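Local coordinates for protein histone-lysine N-methyltransferase SETMAR (PDB 3K9J) that methylates histone H3 and, through its transposase-derived domain, binds DNA and retains nuclease activity, serving double-strand break repair, replication fork restart and DNA integration, at residues I90-A95 and D214-G219; P42-I47 and Q222-W227; E52-Y57 and P83-V88; Q116-M121 and Q155-L160. The protein carries 3 engineered substitutions. One frame throughout, in Å; residues are numbered along the deposited sequence.

How the contacts relate
Contacts 1 and 2 are mostly buried. Contacts 3 and 4 are partly buried and carry more polar chemistry. Contacts 1 and 3 share strand 85-93. In contact 1 it meets a helix crosswise through aromatic rings, whereas in contact 3 it is hydrogen-bonded to strand 47-56. Contact 2 is wholly apolar across its two segments. It adjoins contact 1, with S93 against I47, and their helices 213-221 and 223-232 are consecutive. Contact 4 pairs two helices by an apolar strip and a salt bridge. It meets contact 1 through W91, which packs on I118 and M121. Contacts 2 and 3 lie on opposite sides of the chain's centre, about 29 Å apart between centres.

Contact 1. Residues I90-A95 and D214-G219; sequences IWWSAA and DFYWTG. Engineered in segment 214-219: W217 (natural residue Ala).
W92 and Y216 form the tight, buried part of this contact between the strand end 90-93 and helix 214-219. The six-membered ring of W92 lies obliquely to the Y216 ring, with planes at 50° and centroids 5.4 Å apart. W92 CE3 is 3.5 Å from Y216 CD2, and this tyrosine CD2 sits above the indole, toward its rim. The same indole also meets the helix backbone: its edge faces Y216 O, 3.2 Å from W92 CZ3. At W92, chi1 of 56° places CG between the backbone N and the carbonyl carbon and sends the indole to the helix. The absence of a side chain at G219 probably lets this edge come close; G219 CA is 4.3 Å from W92 CH2. Both polar ends are held from outside: W92 NE1 bonds T177 OG1, and Y216 OH bonds the carbonyl of V208.

The other side is looser and more open. A94 is partly exposed and adjoins W217. W217 is engineered, with alanine in the natural sequence, and its very short approach to A94 CB is doubtful. W217 CB is 3.4 Å from A94 O.

The helix crosses the strand at -84°, with axes 8.6 Å apart. The W92 side chain is about 7 Å from that of D51, a magnesium ligand. The contact thus lies beside the metal site of an RNase H-like transposase domain, where helices pack on a central mixed sheet.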
# COMPACT_ATOMS: atom_id res chain seq x y z
N ILE B 90 -11.93 18.44 5.79
CA ILE B 90 -10.81 19.08 6.44
C ILE B 90 -9.52 18.39 5.97
O ILE B 90 -9.49 17.17 5.83
CB ILE B 90 -10.92 19.06 8.00
CG1 ILE B 90 -9.75 19.80 8.66
CG2 ILE B 90 -11.02 17.64 8.53
CD1 ILE B 90 -9.89 19.98 10.17
N TRP B 91 -8.50 19.20 5.69
CA TRP B 91 -7.20 18.72 5.26
C TRP B 91 -6.18 19.34 6.18
O TRP B 91 -6.25 20.53 6.46
CB TRP B 91 -6.90 19.17 3.83
CG TRP B 91 -7.97 18.79 2.84
CD1 TRP B 91 -9.21 19.35 2.71
CD2 TRP B 91 -7.88 17.77 1.84
NE1 TRP B 91 -9.90 18.74 1.69
CE2 TRP B 91 -9.11 17.77 1.14
CE3 TRP B 91 -6.89 16.87 1.46
CZ2 TRP B 91 -9.37 16.89 0.09
CZ3 TRP B 91 -7.15 15.99 0.42
CH2 TRP B 91 -8.38 16.01 -0.25
N TRP B 92 -5.21 18.55 6.65
CA TRP B 92 -4.25 19.11 7.58
C TRP B 92 -2.96 18.28 7.57
O TRP B 92 -2.94 17.20 7.01
CB TRP B 92 -4.86 19.17 8.99
CG TRP B 92 -5.36 17.88 9.50
CD1 TRP B 92 -6.54 17.26 9.20
CD2 TRP B 92 -4.69 17.02 10.43
NE1 TRP B 92 -6.65 16.09 9.89
CE2 TRP B 92 -5.52 15.91 10.64
CE3 TRP B 92 -3.46 17.08 11.09
CZ2 TRP B 92 -5.17 14.87 11.50
CZ3 TRP B 92 -3.11 16.05 11.95
CH2 TRP B 92 -3.96 14.96 12.15
N SER B 93 -1.90 18.80 8.15
CA SER B 93 -0.66 18.04 8.24
C SER B 93 -0.02 18.27 9.60
O SER B 93 -0.50 19.07 10.38
CB SER B 93 0.30 18.47 7.13
OG SER B 93 0.65 19.84 7.28
N ALA B 94 1.09 17.59 9.85
CA ALA B 94 1.82 17.77 11.10
C ALA B 94 2.09 19.25 11.33
O ALA B 94 2.28 19.68 12.47
CB ALA B 94 3.14 17.00 11.07
N ALA B 95 2.10 20.02 10.25
CA ALA B 95 2.34 21.45 10.31
C ALA B 95 1.11 22.27 10.73
O ALA B 95 1.25 23.41 11.13
CB ALA B 95 2.86 21.95 8.98
N ASP B 214 0.68 22.42 17.33
CA ASP B 214 1.17 21.25 18.07
C ASP B 214 0.09 20.19 18.23
O ASP B 214 0.38 19.00 18.31
CB ASP B 214 1.70 21.65 19.45
CG ASP B 214 2.21 20.46 20.25
OD1 ASP B 214 1.58 20.10 21.27
OD2 ASP B 214 3.22 19.85 19.84
N PHE B 215 -1.16 20.63 18.29
CA PHE B 215 -2.31 19.73 18.40
C PHE B 215 -2.43 18.83 17.16
O PHE B 215 -2.77 17.65 17.26
CB PHE B 215 -3.58 20.56 18.58
CG PHE B 215 -4.85 19.79 18.37
CD1 PHE B 215 -5.43 19.08 19.41
CD2 PHE B 215 -5.49 19.82 17.14
CE1 PHE B 215 -6.60 18.38 19.22
CE2 PHE B 215 -6.67 19.12 16.95
CZ PHE B 215 -7.22 18.40 18.00
N TYR B 216 -2.17 19.41 15.99
CA TYR B 216 -2.17 18.62 14.75
C TYR B 216 -0.92 17.72 14.67
O TYR B 216 -0.99 16.53 14.31
CB TYR B 216 -2.28 19.55 13.54
CG TYR B 216 -3.61 20.26 13.51
CD1 TYR B 216 -3.72 21.59 13.91
CD2 TYR B 216 -4.76 19.59 13.14
CE1 TYR B 216 -4.96 22.24 13.90
CE2 TYR B 216 -6.01 20.24 13.13
CZ TYR B 216 -6.09 21.55 13.51
OH TYR B 216 -7.34 22.18 13.51
N TRP B 217 0.22 18.29 15.01
CA TRP B 217 1.45 17.48 15.04
C TRP B 217 1.28 16.22 15.91
O TRP B 217 1.65 15.12 15.52
CB TRP B 217 2.64 18.31 15.51
CG TRP B 217 3.82 17.49 15.96
CD1 TRP B 217 4.30 17.38 17.23
CD2 TRP B 217 4.64 16.65 15.15
NE1 TRP B 217 5.39 16.53 17.26
CE2 TRP B 217 5.61 16.07 15.99
CE3 TRP B 217 4.66 16.33 13.79
CZ2 TRP B 217 6.59 15.19 15.52
CZ3 TRP B 217 5.63 15.45 13.32
CH2 TRP B 217 6.58 14.90 14.19
N THR B 218 0.69 16.37 17.09
CA THR B 218 0.46 15.23 17.98
C THR B 218 -0.36 14.13 17.33
O THR B 218 -0.07 12.93 17.51
CB THR B 218 -0.23 15.66 19.30
OG1 THR B 218 0.64 16.54 20.01
CG2 THR B 218 -0.51 14.42 20.16
N GLY B 219 -1.38 14.52 16.56
CA GLY B 219 -2.19 13.56 15.83
C GLY B 219 -1.38 12.69 14.88
O GLY B 219 -1.56 11.47 14.79

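Contact 2. Residues P42-I47 and Q222-W227; sequences PFLDRI and QLISRW
Aliphatic contacts join the 3-10 turn 44-46 and its flanks to helix 223-227. I47 and L223 reach toward each other tip to tip, with I47 CD1 3.7 Å from L223 CD1. L44 spreads its two methyls between different partners. CD1 lies 3.8 Å from I224 CD1, while CD2 goes to W227. With chi1 of -59°, L44 CG sits beside the backbone N, and the extended chi2 carries the fork to the helix.

Aromatic contacts lie next to this group. F43 and W227 approach from opposite directions, and F43 CZ comes within 3.9 Å of W227 CH2. L44 CD2 meets the same CH2 obliquely at 4.1 Å. One face of the W227 indole has L223 O 3.3 Å above it, toward the rim. R37 adds a cation-pi contact to F43.

Polar bonds do not join the segments. S225 OG donates to Q222 O at 2.8 Å, and R226 N uses the same oxygen. R46 NE bonds the carbonyl of R137.

Segment 42-47 links helix 21-40 to strand 47-56, the central strand of the transposase domain's sheet, which carries D51. Helix 223-232 meets this link through carbon alone, so shape fit and exclusion of water probably hold them together.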
# COMPACT_ATOMS: atom_id res chain seq x y z
N PRO B 42 12.26 8.12 7.09
CA PRO B 42 11.19 8.77 7.85
C PRO B 42 10.38 9.73 6.96
O PRO B 42 10.94 10.46 6.14
CB PRO B 42 11.93 9.56 8.92
CG PRO B 42 13.25 8.81 9.09
CD PRO B 42 13.58 8.29 7.72
N PHE B 43 9.06 9.72 7.15
CA PHE B 43 8.20 10.47 6.26
C PHE B 43 7.03 11.15 6.97
O PHE B 43 6.22 11.77 6.31
CB PHE B 43 7.65 9.56 5.15
CG PHE B 43 6.79 8.43 5.66
CD1 PHE B 43 7.31 7.16 5.83
CD2 PHE B 43 5.45 8.64 5.95
CE1 PHE B 43 6.52 6.11 6.29
CE2 PHE B 43 4.65 7.60 6.42
CZ PHE B 43 5.18 6.33 6.59
N LEU B 44 6.94 11.04 8.31
CA LEU B 44 5.76 11.59 9.01
C LEU B 44 5.56 13.07 8.73
O LEU B 44 4.42 13.55 8.63
CB LEU B 44 5.86 11.40 10.53
CG LEU B 44 5.97 9.98 11.06
CD1 LEU B 44 5.90 9.98 12.59
CD2 LEU B 44 4.87 9.13 10.48
N ASP B 45 6.66 13.81 8.61
CA ASP B 45 6.59 15.24 8.36
C ASP B 45 6.01 15.59 6.99
O ASP B 45 5.73 16.76 6.71
CB ASP B 45 7.96 15.89 8.52
CG ASP B 45 8.98 15.38 7.50
OD1 ASP B 45 8.91 14.20 7.08
OD2 ASP B 45 9.86 16.17 7.11
N ARG B 46 5.85 14.59 6.12
CA ARG B 46 5.35 14.85 4.77
C ARG B 46 3.87 14.55 4.60
O ARG B 46 3.28 14.83 3.56
CB ARG B 46 6.16 14.04 3.73
CG ARG B 46 7.63 14.40 3.66
CD ARG B 46 8.40 13.31 2.85
NE ARG B 46 7.80 13.17 1.53
CZ ARG B 46 7.90 12.09 0.76
NH1 ARG B 46 8.60 11.05 1.18
NH2 ARG B 46 7.30 12.08 -0.42
N ILE B 47 3.26 13.98 5.63
CA ILE B 47 1.91 13.46 5.55
C ILE B 47 0.87 14.58 5.57
O ILE B 47 0.90 15.46 6.43
CB ILE B 47 1.61 12.50 6.72
CG1 ILE B 47 2.43 11.20 6.56
CG2 ILE B 47 0.12 12.18 6.80
CD1 ILE B 47 2.26 10.24 7.77
N GLN B 222 1.56 10.42 16.62
CA GLN B 222 0.91 9.25 17.22
C GLN B 222 0.78 8.01 16.33
O GLN B 222 0.51 6.92 16.83
CB GLN B 222 -0.50 9.61 17.66
CG GLN B 222 -0.70 9.76 19.15
CD GLN B 222 -2.17 9.68 19.51
OE1 GLN B 222 -2.88 10.67 19.41
NE2 GLN B 222 -2.63 8.48 19.93
N LEU B 223 0.95 8.17 15.02
CA LEU B 223 0.76 7.04 14.09
C LEU B 223 1.64 5.82 14.38
O LEU B 223 1.20 4.68 14.25
CB LEU B 223 1.03 7.48 12.64
CG LEU B 223 -0.08 8.27 11.95
CD1 LEU B 223 0.43 8.93 10.66
CD2 LEU B 223 -1.24 7.35 11.64
N ILE B 224 2.90 6.07 14.71
CA ILE B 224 3.86 4.99 14.89
C ILE B 224 3.43 4.11 16.05
O ILE B 224 3.51 2.87 15.95
CB ILE B 224 5.26 5.56 15.16
CG1 ILE B 224 5.71 6.39 13.95
CG2 ILE B 224 6.24 4.44 15.44
CD1 ILE B 224 7.18 6.69 13.97
N SER B 225 2.97 4.74 17.14
CA SER B 225 2.55 3.96 18.31
C SER B 225 1.33 3.13 17.93
O SER B 225 1.18 2.00 18.37
CB SER B 225 2.25 4.86 19.52
OG SER B 225 1.10 5.68 19.27
N ARG B 226 0.45 3.71 17.13
CA ARG B 226 -0.75 2.99 16.70
C ARG B 226 -0.50 1.86 15.70
O ARG B 226 -1.13 0.81 15.80
CB ARG B 226 -1.76 3.95 16.09
CG ARG B 226 -2.48 4.76 17.14
CD ARG B 226 -3.50 5.71 16.53
NE ARG B 226 -4.23 6.32 17.63
CZ ARG B 226 -5.40 5.88 18.08
NH1 ARG B 226 -6.01 4.87 17.48
NH2 ARG B 226 -5.98 6.48 19.12
N TRP B 227 0.37 2.08 14.71
CA TRP B 227 0.76 0.97 13.82
C TRP B 227 1.34 -0.15 14.66
O TRP B 227 1.06 -1.33 14.44
CB TRP B 227 1.82 1.39 12.78
CG TRP B 227 1.30 2.42 11.81
CD1 TRP B 227 0.03 2.54 11.35
CD2 TRP B 227 2.06 3.48 11.19
NE1 TRP B 227 -0.06 3.63 10.48
CE2 TRP B 227 1.18 4.20 10.37
CE3 TRP B 227 3.41 3.87 11.26
CZ2 TRP B 227 1.59 5.31 9.62
CZ3 TRP B 227 3.81 4.97 10.50
CH2 TRP B 227 2.91 5.67 9.70

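Contact 3. Residues E52-Y57 and P83-V88; sequences EKWILY and PKKVMV
I55, V86 and V88 form an apolar cluster on one face of this antiparallel strand pair, with I55 CD1 3.9 Å from V88 CG1. At its end the Y57 ring lies against the backbone between K84 and K85, with CE1 4.1 Å from V86 CG1. Replacing the Y57 ring by an alanine is likely to uncover that peptide and leave V86 CG1 without its aromatic neighbour.

The other face centres on W54. K85 runs over one side of the indole, with CE 3.9 Å from the six-membered ring centroid and NZ in a cation-pi contact over the five-membered ring. M87 CE makes a CH-pi contact on the opposite side, 3.9 Å from the five-membered ring centroid. M87 chi3 of -87° bends this methyl over the indole.

Paired backbone bonds join K53 with V88 and I55 with V86. Y57 N bonds K84 O at 3.0 Å, from above its carbonyl plane. At the polar edge E52 forms a salt bridge to R146, and K53 NZ is shared by D12 and N186.

In the central sheet of the RNase H-like transposase domain, strand 85-93 lies between strand 96-102 and strand 47-56, which carries the magnesium-binding D51. F204 of helix 197-210 covers I55 and V88.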
# COMPACT_ATOMS: atom_id res chain seq x y z
N GLU B 52 -14.09 13.55 5.95
CA GLU B 52 -15.33 14.33 5.94
C GLU B 52 -16.16 14.07 7.18
O GLU B 52 -16.00 13.05 7.83
CB GLU B 52 -16.15 14.00 4.70
CG GLU B 52 -15.50 14.39 3.40
CD GLU B 52 -14.64 13.29 2.82
OE1 GLU B 52 -13.57 13.61 2.26
OE2 GLU B 52 -15.04 12.11 2.92
N LYS B 53 -17.09 14.97 7.49
CA LYS B 53 -17.90 14.77 8.68
C LYS B 53 -19.20 15.52 8.49
O LYS B 53 -19.20 16.61 7.93
CB LYS B 53 -17.18 15.32 9.91
CG LYS B 53 -17.91 15.08 11.25
CD LYS B 53 -17.09 15.56 12.44
CE LYS B 53 -17.89 15.52 13.75
NZ LYS B 53 -18.57 14.20 13.96
N TRP B 54 -20.28 14.93 8.95
CA TRP B 54 -21.59 15.60 8.93
C TRP B 54 -21.69 16.47 10.15
O TRP B 54 -21.50 16.01 11.27
CB TRP B 54 -22.71 14.56 8.94
CG TRP B 54 -22.94 13.92 7.61
CD1 TRP B 54 -22.70 12.62 7.28
CD2 TRP B 54 -23.43 14.55 6.43
NE1 TRP B 54 -23.03 12.40 5.95
CE2 TRP B 54 -23.49 13.58 5.42
CE3 TRP B 54 -23.86 15.85 6.14
CZ2 TRP B 54 -23.93 13.86 4.13
CZ3 TRP B 54 -24.29 16.13 4.86
CH2 TRP B 54 -24.33 15.14 3.88
N ILE B 55 -22.00 17.75 9.94
CA ILE B 55 -22.21 18.67 11.04
C ILE B 55 -23.72 18.94 11.13
O ILE B 55 -24.33 19.36 10.16
CB ILE B 55 -21.45 19.99 10.83
CG1 ILE B 55 -19.94 19.74 10.80
CG2 ILE B 55 -21.77 20.98 11.93
CD1 ILE B 55 -19.14 21.02 11.01
N LEU B 56 -24.30 18.67 12.28
CA LEU B 56 -25.75 18.74 12.44
C LEU B 56 -26.19 20.13 12.92
O LEU B 56 -25.47 20.81 13.65
CB LEU B 56 -26.23 17.67 13.41
CG LEU B 56 -25.57 16.30 13.25
CD1 LEU B 56 -26.11 15.31 14.29
CD2 LEU B 56 -25.76 15.76 11.83
N TYR B 57 -27.37 20.56 12.48
CA TYR B 57 -27.93 21.80 12.99
C TYR B 57 -29.45 21.75 12.99
O TYR B 57 -30.05 20.75 12.61
CB TYR B 57 -27.42 23.02 12.22
CG TYR B 57 -27.72 23.00 10.74
CD1 TYR B 57 -26.82 22.44 9.85
CD2 TYR B 57 -28.89 23.54 10.23
CE1 TYR B 57 -27.07 22.41 8.51
CE2 TYR B 57 -29.16 23.51 8.87
CZ TYR B 57 -28.24 22.94 8.02
OH TYR B 57 -28.47 22.89 6.66
N PRO B 83 -32.64 20.20 5.42
CA PRO B 83 -31.67 19.11 5.48
C PRO B 83 -31.15 18.86 6.90
O PRO B 83 -31.08 17.71 7.34
CB PRO B 83 -30.55 19.59 4.56
CG PRO B 83 -31.27 20.43 3.54
CD PRO B 83 -32.38 21.11 4.29
N LYS B 84 -30.81 19.93 7.61
CA LYS B 84 -30.45 19.79 9.02
C LYS B 84 -29.01 19.28 9.19
O LYS B 84 -28.60 18.90 10.28
CB LYS B 84 -31.47 18.87 9.71
CG LYS B 84 -31.33 18.73 11.21
CD LYS B 84 -30.60 17.46 11.61
CE LYS B 84 -30.49 17.35 13.13
NZ LYS B 84 -29.94 16.03 13.57
N LYS B 85 -28.23 19.28 8.10
CA LYS B 85 -26.82 18.89 8.20
C LYS B 85 -26.02 19.29 6.97
O LYS B 85 -26.54 19.28 5.84
CB LYS B 85 -26.67 17.40 8.48
CG LYS B 85 -27.05 16.51 7.32
CD LYS B 85 -27.04 15.06 7.72
CE LYS B 85 -27.41 14.17 6.56
NZ LYS B 85 -27.63 12.78 7.03
N VAL B 86 -24.75 19.63 7.20
CA VAL B 86 -23.86 20.08 6.15
C VAL B 86 -22.55 19.30 6.30
O VAL B 86 -22.05 19.13 7.41
CB VAL B 86 -23.57 21.60 6.26
CG1 VAL B 86 -23.06 21.95 7.63
CG2 VAL B 86 -22.58 22.02 5.20
N MET B 87 -22.02 18.82 5.19
CA MET B 87 -20.77 18.07 5.23
C MET B 87 -19.59 19.01 5.18
O MET B 87 -19.57 19.95 4.38
CB MET B 87 -20.70 17.11 4.05
CG MET B 87 -19.38 16.32 4.01
SD MET B 87 -19.50 14.95 2.88
CE MET B 87 -20.19 13.72 3.99
N VAL B 88 -18.59 18.77 6.03
CA VAL B 88 -17.38 19.57 5.99
C VAL B 88 -16.22 18.65 5.59
O VAL B 88 -16.25 17.48 5.92
CB VAL B 88 -17.09 20.23 7.36
CG1 VAL B 88 -16.84 19.17 8.42
CG2 VAL B 88 -15.91 21.21 7.26

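Contact 4. Residues Q116-M121 and Q155-L160; sequences QEIDEM and QKLNEL
Helices 116-121 and 155-159, which meet through I118 and K156, run roughly parallel at 26° with axes 9.9 Å apart. They form a side-by-side helix pair in the RNase H-like transposase domain.

I118 supplies the apolar strip. The I118 and L157 side chains cross at about a right angle, with I118 CD1 3.8 Å from L157 CD2. I118 CG2 rests 4.0 Å from L160 CD1 and equally near K156 CG. Behind I118, W91 of strand 85-93 ties the helix to the sheet.

Above this strip runs a salt-bridge network. K156 CG is anti to the backbone N, and bends at chi2 (57°) and chi3 (72°) curl the chain up to D119. K156 NZ donates to D119 OD2 at 2.7 Å, from above the carboxylate plane. It also bonds E159 OE1 on the syn side at 3.1 Å. A methionine in place of K156 would probably leave the two carboxylates facing each other without the positive charge that now bridges them. On the far side of helix 155-159, N158 OD1 bonds S32 of the second subunit.

The D119 carboxylate also touches carbon: its OD1 lies 3.6 Å from L160 CD1.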
# COMPACT_ATOMS: atom_id res chain seq x y z
N GLN B 116 -11.68 18.96 -7.20
CA GLN B 116 -11.61 20.42 -7.13
C GLN B 116 -11.11 20.90 -5.77
O GLN B 116 -10.38 21.88 -5.67
CB GLN B 116 -12.97 21.04 -7.43
CG GLN B 116 -13.51 20.65 -8.79
CD GLN B 116 -14.80 21.37 -9.14
OE1 GLN B 116 -15.32 21.24 -10.25
NE2 GLN B 116 -15.34 22.14 -8.19
N GLU B 117 -11.53 20.19 -4.72
CA GLU B 117 -11.08 20.47 -3.36
C GLU B 117 -9.56 20.26 -3.20
O GLU B 117 -8.85 21.07 -2.60
CB GLU B 117 -11.84 19.58 -2.38
CG GLU B 117 -13.16 20.17 -1.95
CD GLU B 117 -12.97 21.20 -0.86
OE1 GLU B 117 -12.65 20.80 0.29
OE2 GLU B 117 -13.13 22.41 -1.15
N ILE B 118 -9.09 19.15 -3.74
CA ILE B 118 -7.66 18.83 -3.71
C ILE B 118 -6.84 19.97 -4.35
O ILE B 118 -5.81 20.38 -3.81
CB ILE B 118 -7.39 17.49 -4.42
CG1 ILE B 118 -8.08 16.35 -3.64
CG2 ILE B 118 -5.89 17.24 -4.58
CD1 ILE B 118 -7.91 14.97 -4.26
N ASP B 119 -7.31 20.50 -5.47
CA ASP B 119 -6.65 21.65 -6.11
C ASP B 119 -6.57 22.85 -5.16
O ASP B 119 -5.52 23.47 -5.02
CB ASP B 119 -7.36 22.05 -7.41
CG ASP B 119 -6.57 21.67 -8.66
OD1 ASP B 119 -5.32 21.64 -8.59
OD2 ASP B 119 -7.19 21.42 -9.72
N GLU B 120 -7.68 23.19 -4.52
CA GLU B 120 -7.71 24.31 -3.58
C GLU B 120 -6.76 24.07 -2.40
O GLU B 120 -6.00 24.95 -2.00
CB GLU B 120 -9.14 24.55 -3.08
CG GLU B 120 -9.27 25.70 -2.11
CD GLU B 120 -9.24 27.06 -2.79
OE1 GLU B 120 -9.21 27.10 -4.05
OE2 GLU B 120 -9.24 28.09 -2.07
N MET B 121 -6.81 22.86 -1.84
CA MET B 121 -5.97 22.50 -0.69
C MET B 121 -4.50 22.59 -1.09
O MET B 121 -3.65 23.12 -0.36
CB MET B 121 -6.31 21.07 -0.23
CG MET B 121 -5.37 20.49 0.81
SD MET B 121 -3.84 19.78 0.14
CE MET B 121 -4.45 18.37 -0.78
N GLN B 155 -6.77 10.79 -10.82
CA GLN B 155 -6.09 11.56 -11.86
C GLN B 155 -5.51 12.84 -11.27
O GLN B 155 -4.36 13.19 -11.55
CB GLN B 155 -7.04 11.90 -13.02
CG GLN B 155 -7.59 10.67 -13.75
CD GLN B 155 -8.25 11.02 -15.08
OE1 GLN B 155 -7.97 12.05 -15.69
NE2 GLN B 155 -9.14 10.14 -15.55
N LYS B 156 -6.31 13.55 -10.48
CA LYS B 156 -5.86 14.80 -9.87
C LYS B 156 -4.63 14.61 -8.97
O LYS B 156 -3.70 15.41 -8.99
CB LYS B 156 -6.99 15.44 -9.05
CG LYS B 156 -6.61 16.80 -8.46
CD LYS B 156 -6.18 17.79 -9.57
CE LYS B 156 -7.36 18.24 -10.40
NZ LYS B 156 -6.97 19.34 -11.36
N LEU B 157 -4.65 13.57 -8.15
CA LEU B 157 -3.56 13.30 -7.22
C LEU B 157 -2.27 13.01 -7.98
O LEU B 157 -1.19 13.51 -7.62
CB LEU B 157 -3.92 12.11 -6.33
CG LEU B 157 -4.96 12.48 -5.27
CD1 LEU B 157 -5.44 11.24 -4.53
CD2 LEU B 157 -4.40 13.50 -4.29
N ASN B 158 -2.38 12.18 -9.01
CA ASN B 158 -1.25 11.90 -9.90
C ASN B 158 -0.76 13.15 -10.59
O ASN B 158 0.44 13.41 -10.66
CB ASN B 158 -1.66 10.85 -10.94
CG ASN B 158 -0.51 10.46 -11.88
OD1 ASN B 158 0.42 9.74 -11.49
ND2 ASN B 158 -0.59 10.92 -13.12
N GLU B 159 -1.68 13.95 -11.12
CA GLU B 159 -1.35 15.22 -11.77
C GLU B 159 -0.51 16.14 -10.88
O GLU B 159 0.43 16.79 -11.35
CB GLU B 159 -2.63 15.97 -12.15
CG GLU B 159 -2.38 17.36 -12.76
CD GLU B 159 -3.63 18.25 -12.82
OE1 GLU B 159 -4.76 17.71 -12.79
OE2 GLU B 159 -3.46 19.50 -12.90
N LEU B 160 -0.86 16.19 -9.60
CA LEU B 160 -0.23 17.13 -8.67
C LEU B 160 0.95 16.49 -7.94
O LEU B 160 1.62 17.13 -7.12
CB LEU B 160 -1.27 17.60 -7.65
CG LEU B 160 -2.39 18.50 -8.23
CD1 LEU B 160 -3.35 18.96 -7.14
CD2 LEU B 160 -1.79 19.70 -8.96